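Local coordinates for endosialidase (Enterobacteria phage phi92, PDB 4HIZ), which probably hydrolyses alpha-2,8 and alpha-2,9 linkages inside sialic acid polymers as an endo-acting phage sialidase, at residues P80-N83 against A84-Q87; W455-I458 against T459-I462; G616-Y620 against T621-S625; H634-P637 against N638-I641. All blocks are in the same frame, centred on the assembly; numbering follows the deposited sequence. Where two conformers were deposited one is given.

Interaction 1: residues P80-N83 against A84-Q87. With CA (calcium ion), chain B.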
ATOM      1  N   PRO A  80     -12.007   2.346   0.016  1.00 10.08           N
ATOM      2  CA  PRO A  80     -13.283   1.818  -0.516  1.00  9.64           C
ATOM      3  C   PRO A  80     -14.485   2.301   0.281  1.00 10.09           C
ATOM      4  O   PRO A  80     -15.623   1.974  -0.075  1.00 10.50           O
ATOM      5  CB  PRO A  80     -13.131   0.299  -0.357  1.00 12.18           C
ATOM      6  CG  PRO A  80     -12.230   0.162   0.853  1.00 12.40           C
ATOM      7  CD  PRO A  80     -11.277   1.348   0.827  1.00 11.15           C
ATOM      8  N   PHE A  81     -14.240   3.081   1.322  1.00  9.43           N
ATOM      9  CA  PHE A  81     -15.381   3.722   1.981  1.00  8.94           C
ATOM     10  C   PHE A  81     -15.986   4.769   1.074  1.00  9.91           C
ATOM     11  O   PHE A  81     -15.376   5.210   0.073  1.00 10.28           O
ATOM     12  CB  PHE A  81     -14.945   4.387   3.303  1.00  9.35           C
ATOM     13  CG  PHE A  81     -14.700   3.395   4.408  1.00 10.32           C
ATOM     14  CD1 PHE A  81     -15.738   2.942   5.215  1.00 11.26           C
ATOM     15  CD2 PHE A  81     -13.430   2.885   4.632  1.00 11.12           C
ATOM     16  CE1 PHE A  81     -15.504   2.011   6.268  1.00 11.87           C
ATOM     17  CE2 PHE A  81     -13.181   1.963   5.661  1.00 12.20           C
ATOM     18  CZ  PHE A  81     -14.220   1.522   6.485  1.00 11.83           C
ATOM     19  N   TYR A  82     -17.214   5.167   1.414  1.00  9.78           N
ATOM     20  CA  TYR A  82     -17.848   6.296   0.743  1.00  9.69           C
ATOM     21  C   TYR A  82     -17.271   7.538   1.441  1.00 10.20           C
ATOM     22  O   TYR A  82     -17.704   7.907   2.545  1.00 10.91           O
ATOM     23  CB  TYR A  82     -19.398   6.200   0.899  1.00  9.85           C
ATOM     24  CG  TYR A  82     -20.132   7.079  -0.094  1.00 10.27           C
ATOM     25  CD1 TYR A  82     -20.194   8.474   0.074  1.00 10.76           C
ATOM     26  CD2 TYR A  82     -20.803   6.512  -1.197  1.00 10.94           C
ATOM     27  CE1 TYR A  82     -20.868   9.275  -0.854  1.00 11.71           C
ATOM     28  CE2 TYR A  82     -21.456   7.305  -2.123  1.00 11.40           C
ATOM     29  CZ  TYR A  82     -21.493   8.679  -1.958  1.00 11.78           C
ATOM     30  OH  TYR A  82     -22.157   9.437  -2.896  1.00 11.77           O
ATOM     31  N   ASN A  83     -16.256   8.140   0.826  1.00  9.47           N
ATOM     32  CA  ASN A  83     -15.511   9.254   1.428  1.00  9.57           C
ATOM     33  C   ASN A  83     -16.008  10.518   0.774  1.00 11.13           C
ATOM     34  O   ASN A  83     -15.747  10.752  -0.412  1.00 10.71           O
ATOM     35  CB  ASN A  83     -14.015   9.096   1.142  1.00 10.06           C
ATOM     36  CG  ASN A  83     -13.470   7.820   1.739  1.00 11.04           C
ATOM     37  OD1 ASN A  83     -13.732   7.525   2.917  1.00 11.03           O
ATOM     38  ND2 ASN A  83     -12.701   7.047   0.945  1.00 11.86           N
ATOM     39  N   ALA A  84     -16.677  11.377   1.555  1.00 10.09           N
ATOM     40  CA  ALA A  84     -17.318  12.520   0.939  1.00  9.22           C
ATOM     41  C   ALA A  84     -17.549  13.635   1.961  1.00  9.86           C
ATOM     42  O   ALA A  84     -17.276  13.466   3.146  1.00  9.62           O
ATOM     43  CB  ALA A  84     -18.682  12.056   0.300  1.00  9.74           C
ATOM     44  N   TRP A  85     -18.029  14.757   1.452  1.00 10.16           N
ATOM     45  CA  TRP A  85     -18.436  15.911   2.299  1.00 10.34           C
ATOM     46  C   TRP A  85     -17.292  16.530   3.115  1.00 10.29           C
ATOM     47  O   TRP A  85     -17.329  16.504   4.367  1.00 10.97           O
ATOM     48  CB  TRP A  85     -19.607  15.525   3.259  1.00 11.06           C
ATOM     49  CG  TRP A  85     -20.745  14.831   2.525  1.00 11.03           C
ATOM     50  CD1 TRP A  85     -21.697  15.406   1.705  1.00 11.64           C
ATOM     51  CD2 TRP A  85     -21.026  13.431   2.560  1.00 11.28           C
ATOM     52  NE1 TRP A  85     -22.532  14.416   1.207  1.00 12.38           N
ATOM     53  CE2 TRP A  85     -22.152  13.202   1.728  1.00 12.20           C
ATOM     54  CE3 TRP A  85     -20.459  12.348   3.248  1.00 11.54           C
ATOM     55  CZ2 TRP A  85     -22.679  11.914   1.504  1.00 12.06           C
ATOM     56  CZ3 TRP A  85     -20.992  11.054   3.028  1.00 11.89           C
ATOM     57  CH2 TRP A  85     -22.123  10.863   2.193  1.00 11.56           C
ATOM     58  N   THR A  86     -16.306  17.128   2.443  1.00  9.60           N
ATOM     59  CA  THR A  86     -15.453  18.068   3.186  1.00  9.47           C
ATOM     60  C   THR A  86     -16.274  19.301   3.612  1.00 10.13           C
ATOM     61  O   THR A  86     -15.864  19.975   4.549  1.00 11.00           O
ATOM     62  CB  THR A  86     -14.272  18.572   2.365  1.00 10.27           C
ATOM     63  OG1 THR A  86     -14.784  19.282   1.236  1.00 11.37           O
ATOM     64  CG2 THR A  86     -13.371  17.364   1.886  1.00 10.92           C
ATOM     65  N   GLN A  87     -17.415  19.568   2.958  1.00  9.46           N
ATOM     66  CA  GLN A  87     -18.207  20.791   3.288  1.00  9.77           C
ATOM     67  C   GLN A  87     -18.487  20.866   4.788  1.00 10.73           C
ATOM     68  O   GLN A  87     -18.829  19.852   5.403  1.00 10.72           O
ATOM     69  CB  GLN A  87     -19.550  20.828   2.515  1.00 10.87           C
ATOM     70  CG  GLN A  87     -20.436  19.663   2.837  1.00 12.10           C
ATOM     71  CD  GLN A  87     -21.803  19.705   2.109  1.00 12.20           C
ATOM     72  OE1 GLN A  87     -22.391  18.661   1.837  1.00 12.52           O
ATOM     73  NE2 GLN A  87     -22.313  20.913   1.828  1.00 13.87           N
TER
HETATM   74 CA    CA B 823     -14.100   5.565  -2.094  1.00 16.23          CA
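The methyl CB of Ala84 sits over one face of the Trp85 indole, 3.4 Å above its plane and displaced toward the rim. The Tyr82 ring meets the far end of the indole: Tyr82 CE1 lies 3.7 Å from Trp85 CH2 and 3.7 Å from Ala84 CB, both approached obliquely. The two rings are turned by only 23°, yet their centroids stand 5.5 Å apart, so they are slid past each other with little overlap. Alanine suits this place because a methyl is short enough to reach the Trp85 face at its rim while also touching Tyr82 CE1. Tyr82 reaches the spot with CG anti to its backbone N (chi1 -163°), and its phenol oxygen goes on to a hydrogen bond with His107. The indole also touches Met102, Val474 and Met149, a buried apolar setting that suits a large side chain. On the reverse side of the strand Asn83 points the other way, and its ND2 is held by Asp516 and Thr79. Phe81 O binds the calcium ion at 2.5 Å, with Thr79, His513, Ala515 and Asp516 completing the protein ligands. Asp516 serves the metal and Asn83 alike, tying this amide into the second shell. The short strand 82-84, paired with 96-104, thus belongs to a propeller blade of the sialidase fold, entered through a calcium-bound loop.

Interaction 2: residues W455-I458 against T459-I462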
ATOM      1  N   TRP A 455     -18.513  32.333 -14.831  1.00 13.19           N
ATOM      2  CA  TRP A 455     -18.086  31.063 -14.252  1.00 13.11           C
ATOM      3  C   TRP A 455     -17.135  30.322 -15.191  1.00 13.26           C
ATOM      4  O   TRP A 455     -17.419  30.158 -16.392  1.00 13.40           O
ATOM      5  CB  TRP A 455     -19.301  30.168 -14.032  1.00 12.52           C
ATOM      6  CG  TRP A 455     -20.256  30.595 -12.921  1.00 12.92           C
ATOM      7  CD1 TRP A 455     -21.524  31.147 -13.065  1.00 13.84           C
ATOM      8  CD2 TRP A 455     -20.073  30.365 -11.529  1.00 12.29           C
ATOM      9  NE1 TRP A 455     -22.102  31.308 -11.827  1.00 14.07           N
ATOM     10  CE2 TRP A 455     -21.246  30.821 -10.869  1.00 13.00           C
ATOM     11  CE3 TRP A 455     -19.037  29.810 -10.773  1.00 12.18           C
ATOM     12  CZ2 TRP A 455     -21.407  30.730  -9.489  1.00 12.65           C
ATOM     13  CZ3 TRP A 455     -19.184  29.712  -9.411  1.00 12.52           C
ATOM     14  CH2 TRP A 455     -20.366  30.178  -8.762  1.00 12.36           C
ATOM     15  N   PHE A 456     -15.996  29.900 -14.641  1.00 12.31           N
ATOM     16  CA  PHE A 456     -15.006  29.143 -15.394  1.00 11.25           C
ATOM     17  C   PHE A 456     -15.086  27.666 -15.019  1.00 11.07           C
ATOM     18  O   PHE A 456     -14.938  27.318 -13.855  1.00 11.50           O
ATOM     19  CB  PHE A 456     -13.598  29.636 -15.020  1.00 11.95           C
ATOM     20  CG  PHE A 456     -13.320  31.075 -15.394  1.00 13.29           C
ATOM     21  CD1 PHE A 456     -12.757  31.379 -16.639  1.00 14.12           C
ATOM     22  CD2 PHE A 456     -13.525  32.109 -14.468  1.00 14.94           C
ATOM     23  CE1 PHE A 456     -12.465  32.697 -16.998  1.00 14.71           C
ATOM     24  CE2 PHE A 456     -13.237  33.431 -14.812  1.00 15.35           C
ATOM     25  CZ  PHE A 456     -12.696  33.723 -16.059  1.00 15.65           C
ATOM     26  N   ASN A 457     -15.312  26.808 -16.014  1.00 10.45           N
ATOM     27  CA  ASN A 457     -15.179  25.356 -15.835  1.00 10.85           C
ATOM     28  C   ASN A 457     -13.683  25.037 -15.819  1.00 11.86           C
ATOM     29  O   ASN A 457     -13.001  25.167 -16.860  1.00 12.13           O
ATOM     30  CB  ASN A 457     -15.905  24.666 -17.010  1.00 11.16           C
ATOM     31  CG  ASN A 457     -15.824  23.140 -16.972  1.00 11.76           C
ATOM     32  OD1 ASN A 457     -15.538  22.487 -15.923  1.00 13.48           O
ATOM     33  ND2 ASN A 457     -16.046  22.557 -18.125  1.00  9.57           N
ATOM     34  N   ILE A 458     -13.172  24.683 -14.635  1.00 11.16           N
ATOM     35  CA  ILE A 458     -11.722  24.522 -14.417  1.00 11.30           C
ATOM     36  C   ILE A 458     -11.255  23.054 -14.360  1.00 11.32           C
ATOM     37  O   ILE A 458     -10.051  22.776 -14.490  1.00 12.17           O
ATOM     38  CB  ILE A 458     -11.300  25.215 -13.113  1.00 12.01           C
ATOM     39  CG1 ILE A 458     -12.254  24.852 -11.947  1.00 12.02           C
ATOM     40  CG2 ILE A 458     -11.352  26.729 -13.323  1.00 14.08           C
ATOM     41  CD1 ILE A 458     -11.628  25.151 -10.562  1.00 12.91           C
ATOM     42  N   THR A 459     -12.197  22.130 -14.139  1.00 11.26           N
ATOM     43  CA  THR A 459     -11.886  20.685 -14.106  1.00 12.03           C
ATOM     44  C   THR A 459     -13.209  19.931 -14.203  1.00 11.98           C
ATOM     45  O   THR A 459     -14.254  20.509 -13.897  1.00 12.26           O
ATOM     46  CB  THR A 459     -11.116  20.270 -12.806  1.00 12.51           C
ATOM     47  OG1 THR A 459     -10.988  18.842 -12.773  1.00 13.73           O
ATOM     48  CG2 THR A 459     -11.878  20.705 -11.547  1.00 12.78           C
ATOM     49  N   ASP A 460     -13.176  18.686 -14.692  1.00 11.22           N
ATOM     50  CA  ASP A 460     -14.370  17.851 -14.753  1.00 10.99           C
ATOM     51  C   ASP A 460     -14.136  16.582 -13.943  1.00 11.51           C
ATOM     52  O   ASP A 460     -13.066  15.932 -14.067  1.00 12.99           O
ATOM     53  CB  ASP A 460     -14.647  17.374 -16.192  1.00 11.92           C
ATOM     54  CG  ASP A 460     -15.227  18.458 -17.116  1.00 12.91           C
ATOM     55  OD1 ASP A 460     -15.509  19.584 -16.663  1.00 12.51           O
ATOM     56  OD2 ASP A 460     -15.421  18.140 -18.324  1.00 13.63           O
ATOM     57  N   GLN A 461     -15.160  16.186 -13.201  1.00 10.34           N
ATOM     58  CA  GLN A 461     -15.162  15.004 -12.345  1.00  9.99           C
ATOM     59  C   GLN A 461     -15.971  13.893 -13.020  1.00 10.97           C
ATOM     60  O   GLN A 461     -16.445  14.062 -14.151  1.00 11.46           O
ATOM     61  CB  GLN A 461     -15.812  15.381 -10.996  1.00 10.73           C
ATOM     62  CG  GLN A 461     -14.785  16.019 -10.055  1.00 11.41           C
ATOM     63  CD  GLN A 461     -14.016  17.168 -10.690  1.00 13.16           C
ATOM     64  OE1 GLN A 461     -14.575  18.268 -10.916  1.00 14.37           O
ATOM     65  NE2 GLN A 461     -12.716  16.934 -10.977  1.00 12.69           N
ATOM     66  N   ILE A 462     -16.165  12.794 -12.298  1.00 10.53           N
ATOM     67  CA  ILE A 462     -17.027  11.702 -12.758  1.00 10.35           C
ATOM     68  C   ILE A 462     -18.143  11.451 -11.741  1.00 10.05           C
ATOM     69  O   ILE A 462     -17.902  11.401 -10.538  1.00 10.94           O
ATOM     70  CB  ILE A 462     -16.188  10.396 -12.944  1.00 10.65           C
ATOM     71  CG1 ILE A 462     -15.240  10.545 -14.149  1.00 10.92           C
ATOM     72  CG2 ILE A 462     -17.108   9.143 -13.103  1.00 10.16           C
ATOM     73  CD1 ILE A 462     -14.129   9.439 -14.172  1.00 11.09           C
TER
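Asn457 and Asp460 lean together on one face of strand 456-460, with Asn457 CG 3.6 Å from Asp460 OD1. Their side chains cross at about a right angle, while the amide and carboxylate planes are only 15° apart, so the two flat groups are nearly coplanar. They share a face despite being three residues apart because the strand bulges between them: Ile458 has a psi of -18°, and both it and Thr459 are backbone-bonded to Thr436 of the neighbouring strand. The bulge sends Ile458 and Thr459 to the opposite face together. Thr459 N, buried here, has no partner in the model, probably a cost of the bulge. The tight part of the contact is this pair set against the single residue Thr436. Thr459 OG1, anti to the backbone N (chi1 173°), faces along the chain and accepts a bond from Gln461 NE2 at 3.1 Å, nearly in the amide plane. Gln461 OE1 in turn is bonded to Thr436. The branches are looser, with Ile458 CG1 4.2 Å from Thr459 CG2; beta-branched residues such as these suit a buried sheet strand. The contact has no real solvent side, since Val530 and Phe529 of the second subunit pack on the face of Asn457 and Asp460, and Asp460 OD2 forms a salt bridge with Arg532 of that subunit. Backbone angles, shared partner and same-face side chains together fit a classic beta bulge, set in strand 456-460 between 61-64 and 435-442.

Interaction 3: residues G616-Y620 against T621-S625. With EDO (1,2-ethanediol), chain Q.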
ATOM      1  N   GLY A 616       5.231 -29.516  23.626  1.00 11.99           N
ATOM      2  CA  GLY A 616       6.455 -29.395  22.837  1.00 12.75           C
ATOM      3  C   GLY A 616       6.154 -28.899  21.425  1.00 12.74           C
ATOM      4  O   GLY A 616       5.030 -28.505  21.104  1.00 12.82           O
ATOM      5  N   GLU A 617       7.173 -28.932  20.574  1.00 13.37           N
ATOM      6  CA  GLU A 617       7.115 -28.232  19.300  0.78 14.61           C
ATOM      7  C   GLU A 617       6.319 -28.992  18.231  1.00 15.02           C
ATOM      8  O   GLU A 617       5.790 -28.380  17.287  1.00 16.08           O
ATOM      9  CB  GLU A 617       8.553 -27.901  18.824  0.78 16.39           C
ATOM     10  CG  GLU A 617       8.585 -27.051  17.545  0.78 19.77           C
ATOM     11  CD  GLU A 617       9.941 -26.375  17.229  0.78 24.93           C
ATOM     12  OE1 GLU A 617      10.667 -25.882  18.130  0.78 19.93           O
ATOM     13  OE2 GLU A 617      10.261 -26.304  16.028  0.78 33.75           O
ATOM     14  N   THR A 618       6.196 -30.306  18.404  1.00 15.25           N
ATOM     15  CA  THR A 618       5.493 -31.138  17.429  1.00 16.97           C
ATOM     16  C   THR A 618       4.488 -32.057  18.135  1.00 16.99           C
ATOM     17  O   THR A 618       4.638 -32.319  19.334  1.00 18.14           O
ATOM     18  CB  THR A 618       6.502 -32.014  16.646  1.00 19.18           C
ATOM     19  OG1 THR A 618       7.243 -32.851  17.557  1.00 20.09           O
ATOM     20  CG2 THR A 618       7.492 -31.129  15.869  1.00 21.27           C
ATOM     21  N   PRO A 619       3.489 -32.587  17.392  1.00 16.18           N
ATOM     22  CA  PRO A 619       2.424 -33.357  18.036  1.00 15.89           C
ATOM     23  C   PRO A 619       2.758 -34.828  18.290  1.00 15.64           C
ATOM     24  O   PRO A 619       2.001 -35.732  17.939  1.00 16.55           O
ATOM     25  CB  PRO A 619       1.245 -33.215  17.050  1.00 16.68           C
ATOM     26  CG  PRO A 619       1.899 -33.039  15.706  1.00 17.90           C
ATOM     27  CD  PRO A 619       3.157 -32.232  15.998  1.00 17.88           C
ATOM     28  N   TYR A 620       3.861 -35.056  18.972  1.00 15.19           N
ATOM     29  CA  TYR A 620       4.327 -36.422  19.254  1.00 16.59           C
ATOM     30  C   TYR A 620       4.729 -36.479  20.704  1.00 16.34           C
ATOM     31  O   TYR A 620       5.286 -35.519  21.203  1.00 15.27           O
ATOM     32  CB  TYR A 620       5.556 -36.765  18.403  1.00 18.80           C
ATOM     33  CG  TYR A 620       5.273 -36.664  16.940  1.00 22.35           C
ATOM     34  CD1 TYR A 620       4.509 -37.638  16.292  1.00 24.70           C
ATOM     35  CD2 TYR A 620       5.742 -35.595  16.200  1.00 25.28           C
ATOM     36  CE1 TYR A 620       4.226 -37.541  14.951  1.00 28.07           C
ATOM     37  CE2 TYR A 620       5.453 -35.484  14.840  1.00 28.71           C
ATOM     38  CZ  TYR A 620       4.698 -36.461  14.231  1.00 32.16           C
ATOM     39  OH  TYR A 620       4.410 -36.362  12.890  1.00 38.55           O
ATOM     40  N   THR A 621       4.454 -37.591  21.383  1.00 17.49           N
ATOM     41  CA  THR A 621       4.764 -37.662  22.808  1.00 18.94           C
ATOM     42  C   THR A 621       6.270 -37.657  23.072  1.00 19.01           C
ATOM     43  O   THR A 621       6.705 -37.423  24.197  1.00 20.63           O
ATOM     44  CB  THR A 621       4.143 -38.902  23.466  1.00 21.81           C
ATOM     45  OG1 THR A 621       4.631 -40.064  22.803  1.00 22.56           O
ATOM     46  CG2 THR A 621       2.632 -38.869  23.314  1.00 22.86           C
ATOM     47  N   THR A 622       7.066 -37.921  22.049  1.00 18.23           N
ATOM     48  CA  THR A 622       8.514 -37.814  22.209  1.00 19.77           C
ATOM     49  C   THR A 622       8.969 -36.344  22.321  1.00 17.44           C
ATOM     50  O   THR A 622      10.104 -36.062  22.737  1.00 18.39           O
ATOM     51  CB  THR A 622       9.237 -38.468  21.052  1.00 25.46           C
ATOM     52  OG1 THR A 622       8.653 -37.991  19.847  1.00 25.98           O
ATOM     53  CG2 THR A 622       9.063 -39.995  21.128  1.00 28.43           C
ATOM     54  N   ASP A 623       8.085 -35.407  22.001  1.00 15.19           N
ATOM     55  CA  ASP A 623       8.442 -33.988  22.044  1.00 15.53           C
ATOM     56  C   ASP A 623       7.747 -33.228  23.158  1.00 13.90           C
ATOM     57  O   ASP A 623       8.117 -32.089  23.440  1.00 12.94           O
ATOM     58  CB  ASP A 623       8.070 -33.303  20.735  1.00 21.26           C
ATOM     59  CG  ASP A 623       9.182 -32.477  20.179  1.00 32.42           C
ATOM     60  OD1 ASP A 623      10.249 -32.376  20.835  1.00 39.11           O
ATOM     61  OD2 ASP A 623       8.974 -31.910  19.079  1.00 36.03           O
ATOM     62  N   GLY A 624       6.729 -33.831  23.770  1.00 13.09           N
ATOM     63  CA  GLY A 624       5.997 -33.129  24.820  1.00 12.20           C
ATOM     64  C   GLY A 624       4.704 -33.843  25.177  1.00 12.84           C
ATOM     65  O   GLY A 624       4.235 -34.737  24.467  1.00 14.40           O
ATOM     66  N   SER A 625       4.130 -33.475  26.309  0.73 12.32           N
ATOM     67  CA  SER A 625       2.771 -33.919  26.628  0.73 11.25           C
ATOM     68  C   SER A 625       1.784 -33.357  25.606  0.73 12.22           C
ATOM     69  O   SER A 625       2.026 -32.297  25.016  0.73 13.43           O
ATOM     70  CB  SER A 625       2.392 -33.478  28.051  0.73 11.30           C
ATOM     71  OG  SER A 625       2.468 -32.073  28.179  0.73 11.80           O
TER
HETATM   72  C1  EDO Q 811      -0.231 -36.243  14.656  1.00 36.28           C
HETATM   73  O1  EDO Q 811       0.329 -36.682  15.901  1.00 33.22           O
HETATM   74  C2  EDO Q 811       0.632 -36.744  13.505  1.00 41.23           C
HETATM   75  O2  EDO Q 811       0.721 -38.171  13.574  1.00 46.46           O
HETATM   76  O   HOH W   1       9.734 -29.835  21.821  1.00 20.13           O
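Asp623 folds its carboxylate back over Thr618, where OG1 of Thr618 donates a very short hydrogen bond of 2.5 Å to Asp623 OD2. The two side chains cross at about a right angle, and CG2 of Thr618 lies 3.6 Å from Asp623 OD2. To get there Asp623 takes an almost eclipsed chi1 of -131°, a strain the bond presumably repays. Threonine suits the place because its short, branched side chain brings a hydroxyl to the carboxylate. The backbone is held by Tyr620 O, which receives Asp623 N at 2.9 Å and Gly624 N only weakly. With Thr621 and Thr622 in helical angles, this fits a type I beta turn. Just before it, Pro619 centres an inverse gamma turn. The loop ends close on glycines: Gly616 CA and Gly624 CA come within 4.3 Å, with Asp623 O and Gly616 N standing where side chains of Gly616 and Gly624 would have to go, and Gly624 is fully extended. One water joins Glu617 N to Asp623 O. The 1,2-ethanediol, probably from crystallisation, donates to Pro619 O through O1. This loop connects strands 610-614 and 626-630 of the antiparallel sheet completed by 640-643. Pro619 packs back on Ile612 and Cys614. Backbone bonds from Gly616, Asp623 and Ser625 reach the second subunit, and Glu617 O meets Lys589 of the third, placing the loop at a trimer seam.

Interaction 4: residues H634-P637 against N638-I641; sequences HTYP and NRAI
A type II beta turn from Tyr636 to Arg639 leads into strand 640-643, and its two ends are joined by a cation-pi stack. The guanidinium of Arg639 lies flat on the Tyr636 ring, planes 10° apart, with Arg639 CZ 4.4 Å from the Tyr636 ring centroid and off-centre. It slides toward the root of the tyrosine: Arg639 NE is 3.6 Å from Tyr636 CB, and Arg639 NH2 is 3.8 Å from Tyr636 CD1. The two side chains run side by side in the same direction, the arginine fully extended, while Thr635 CG2 lies over the opposite ring face. Pro637 suits the second turn position, whose phi is near -60°, and Asn638 suits the third, where phi is positive. Just upstream, Tyr636 N donates a nearly straight bond of 2.9 Å to His634 ND1, in the imidazole plane, and that ring stacks on Tyr630. Ala640 and Ile641 pair in a parallel ladder with the third subunit. Since ND1 accepts, it carries no proton, which suggests a neutral His634 protonated on NE2. The off-centre, face-on stack would probably give the arginine charge modest stabilisation while its in-plane N-H groups do not point into the ring.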
ATOM      1  N   HIS A 634     -14.372 -38.067  13.704  1.00 14.30           N
ATOM      2  CA  HIS A 634     -13.246 -38.964  13.862  1.00 14.12           C
ATOM      3  C   HIS A 634     -13.692 -40.444  13.800  1.00 15.05           C
ATOM      4  O   HIS A 634     -14.821 -40.769  14.164  1.00 15.97           O
ATOM      5  CB  HIS A 634     -12.582 -38.706  15.222  1.00 13.92           C
ATOM      6  CG  HIS A 634     -11.222 -39.312  15.341  1.00 14.49           C
ATOM      7  ND1 HIS A 634     -11.021 -40.643  15.640  1.00 15.14           N
ATOM      8  CD2 HIS A 634      -9.990 -38.764  15.199  1.00 14.83           C
ATOM      9  CE1 HIS A 634      -9.720 -40.891  15.659  1.00 16.12           C
ATOM     10  NE2 HIS A 634      -9.073 -39.763  15.409  1.00 15.87           N
ATOM     11  N   THR A 635     -12.815 -41.330  13.341  1.00 16.33           N
ATOM     12  CA  THR A 635     -13.075 -42.770  13.433  1.00 18.49           C
ATOM     13  C   THR A 635     -13.638 -43.215  14.792  1.00 17.93           C
ATOM     14  O   THR A 635     -14.540 -44.075  14.855  1.00 19.17           O
ATOM     15  CB  THR A 635     -11.768 -43.540  13.192  1.00 22.14           C
ATOM     16  OG1 THR A 635     -11.286 -43.204  11.897  1.00 22.60           O
ATOM     17  CG2 THR A 635     -11.983 -45.054  13.286  1.00 24.33           C
ATOM     18  N   TYR A 636     -13.087 -42.642  15.869  1.00 16.94           N
ATOM     19  CA  TYR A 636     -13.578 -42.872  17.226  1.00 17.28           C
ATOM     20  C   TYR A 636     -14.112 -41.537  17.739  1.00 16.65           C
ATOM     21  O   TYR A 636     -13.396 -40.761  18.365  1.00 16.53           O
ATOM     22  CB  TYR A 636     -12.441 -43.381  18.117  1.00 19.27           C
ATOM     23  CG  TYR A 636     -11.801 -44.624  17.551  1.00 22.85           C
ATOM     24  CD1 TYR A 636     -12.453 -45.847  17.621  1.00 27.70           C
ATOM     25  CD2 TYR A 636     -10.546 -44.577  16.952  1.00 25.08           C
ATOM     26  CE1 TYR A 636     -11.873 -47.007  17.102  1.00 33.16           C
ATOM     27  CE2 TYR A 636      -9.961 -45.735  16.419  1.00 30.74           C
ATOM     28  CZ  TYR A 636     -10.629 -46.941  16.502  1.00 36.14           C
ATOM     29  OH  TYR A 636     -10.053 -48.080  15.978  1.00 42.05           O
ATOM     30  N   PRO A 637     -15.379 -41.248  17.448  1.00 17.01           N
ATOM     31  CA  PRO A 637     -15.875 -39.891  17.690  1.00 16.54           C
ATOM     32  C   PRO A 637     -15.785 -39.457  19.157  1.00 15.07           C
ATOM     33  O   PRO A 637     -16.042 -40.251  20.080  1.00 15.31           O
ATOM     34  CB  PRO A 637     -17.369 -39.971  17.292  1.00 18.30           C
ATOM     35  CG  PRO A 637     -17.483 -41.166  16.470  1.00 19.79           C
ATOM     36  CD  PRO A 637     -16.395 -42.120  16.832  1.00 18.13           C
ATOM     37  N   ASN A 638     -15.422 -38.198  19.356  1.00 12.99           N
ATOM     38  CA  ASN A 638     -15.745 -37.514  20.609  1.00 13.23           C
ATOM     39  C   ASN A 638     -14.973 -38.023  21.824  1.00 13.67           C
ATOM     40  O   ASN A 638     -15.372 -37.746  22.955  1.00 13.90           O
ATOM     41  CB  ASN A 638     -17.255 -37.597  20.871  1.00 15.06           C
ATOM     42  CG  ASN A 638     -18.051 -36.972  19.759  1.00 17.27           C
ATOM     43  OD1 ASN A 638     -17.536 -36.089  19.065  1.00 17.52           O
ATOM     44  ND2 ASN A 638     -19.303 -37.416  19.565  1.00 18.56           N
ATOM     45  N   ARG A 639     -13.865 -38.734  21.593  1.00 14.21           N
ATOM     46  CA  ARG A 639     -12.930 -39.099  22.676  1.00 15.00           C
ATOM     47  C   ARG A 639     -12.032 -37.922  23.054  1.00 13.52           C
ATOM     48  O   ARG A 639     -11.768 -37.039  22.249  1.00 13.51           O
ATOM     49  CB  ARG A 639     -11.964 -40.196  22.243  1.00 18.23           C
ATOM     50  CG  ARG A 639     -12.592 -41.529  21.919  1.00 22.71           C
ATOM     51  CD  ARG A 639     -11.477 -42.539  21.656  1.00 27.38           C
ATOM     52  NE  ARG A 639     -11.992 -43.892  21.681  1.00 31.13           N
ATOM     53  CZ  ARG A 639     -11.273 -44.952  21.350  1.00 33.17           C
ATOM     54  NH1 ARG A 639     -10.007 -44.802  20.960  1.00 35.51           N
ATOM     55  NH2 ARG A 639     -11.820 -46.157  21.389  1.00 32.76           N
ATOM     56  N   ALA A 640     -11.545 -37.940  24.277  1.00 12.54           N
ATOM     57  CA  ALA A 640     -10.439 -37.051  24.640  1.00 12.15           C
ATOM     58  C   ALA A 640      -9.349 -37.929  25.222  1.00 12.40           C
ATOM     59  O   ALA A 640      -9.640 -38.838  26.008  1.00 13.01           O
ATOM     60  CB  ALA A 640     -10.899 -36.052  25.691  1.00 12.11           C
ATOM     61  N   ILE A 641      -8.088 -37.694  24.823  1.00 12.42           N
ATOM     62  CA  ILE A 641      -7.007 -38.490  25.355  1.00 13.07           C
ATOM     63  C   ILE A 641      -5.870 -37.583  25.793  1.00 12.56           C
ATOM     64  O   ILE A 641      -5.408 -36.725  25.021  1.00 12.43           O
ATOM     65  CB  ILE A 641      -6.444 -39.468  24.283  1.00 14.51           C
ATOM     66  CG1 ILE A 641      -7.580 -40.278  23.659  1.00 18.68           C
ATOM     67  CG2 ILE A 641      -5.386 -40.403  24.891  1.00 13.62           C
ATOM     68  CD1 ILE A 641      -7.128 -41.061  22.430  1.00 23.04           C
TER

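How the interactions relate
Interactions 1 and 2 are buried and belong to the propeller range, with centres about 19 Å apart; interactions 3 and 4 belong to the C-terminal range, also with centres about 19 Å apart, and their centres lie about 54 to 70 Å from those of the first pair. Interaction 1 is apolar ring and methyl packing beside a calcium site, whereas interaction 2 combines a polar pair with a bulged strand. Interaction 3 is partly buried and polar, and interaction 4 is a surface cation-pi stack. The last two border the same strand, 626-630, on its two sides in sequence. Interactions 1 to 3 touch the second subunit; interaction 4 meets mainly the third.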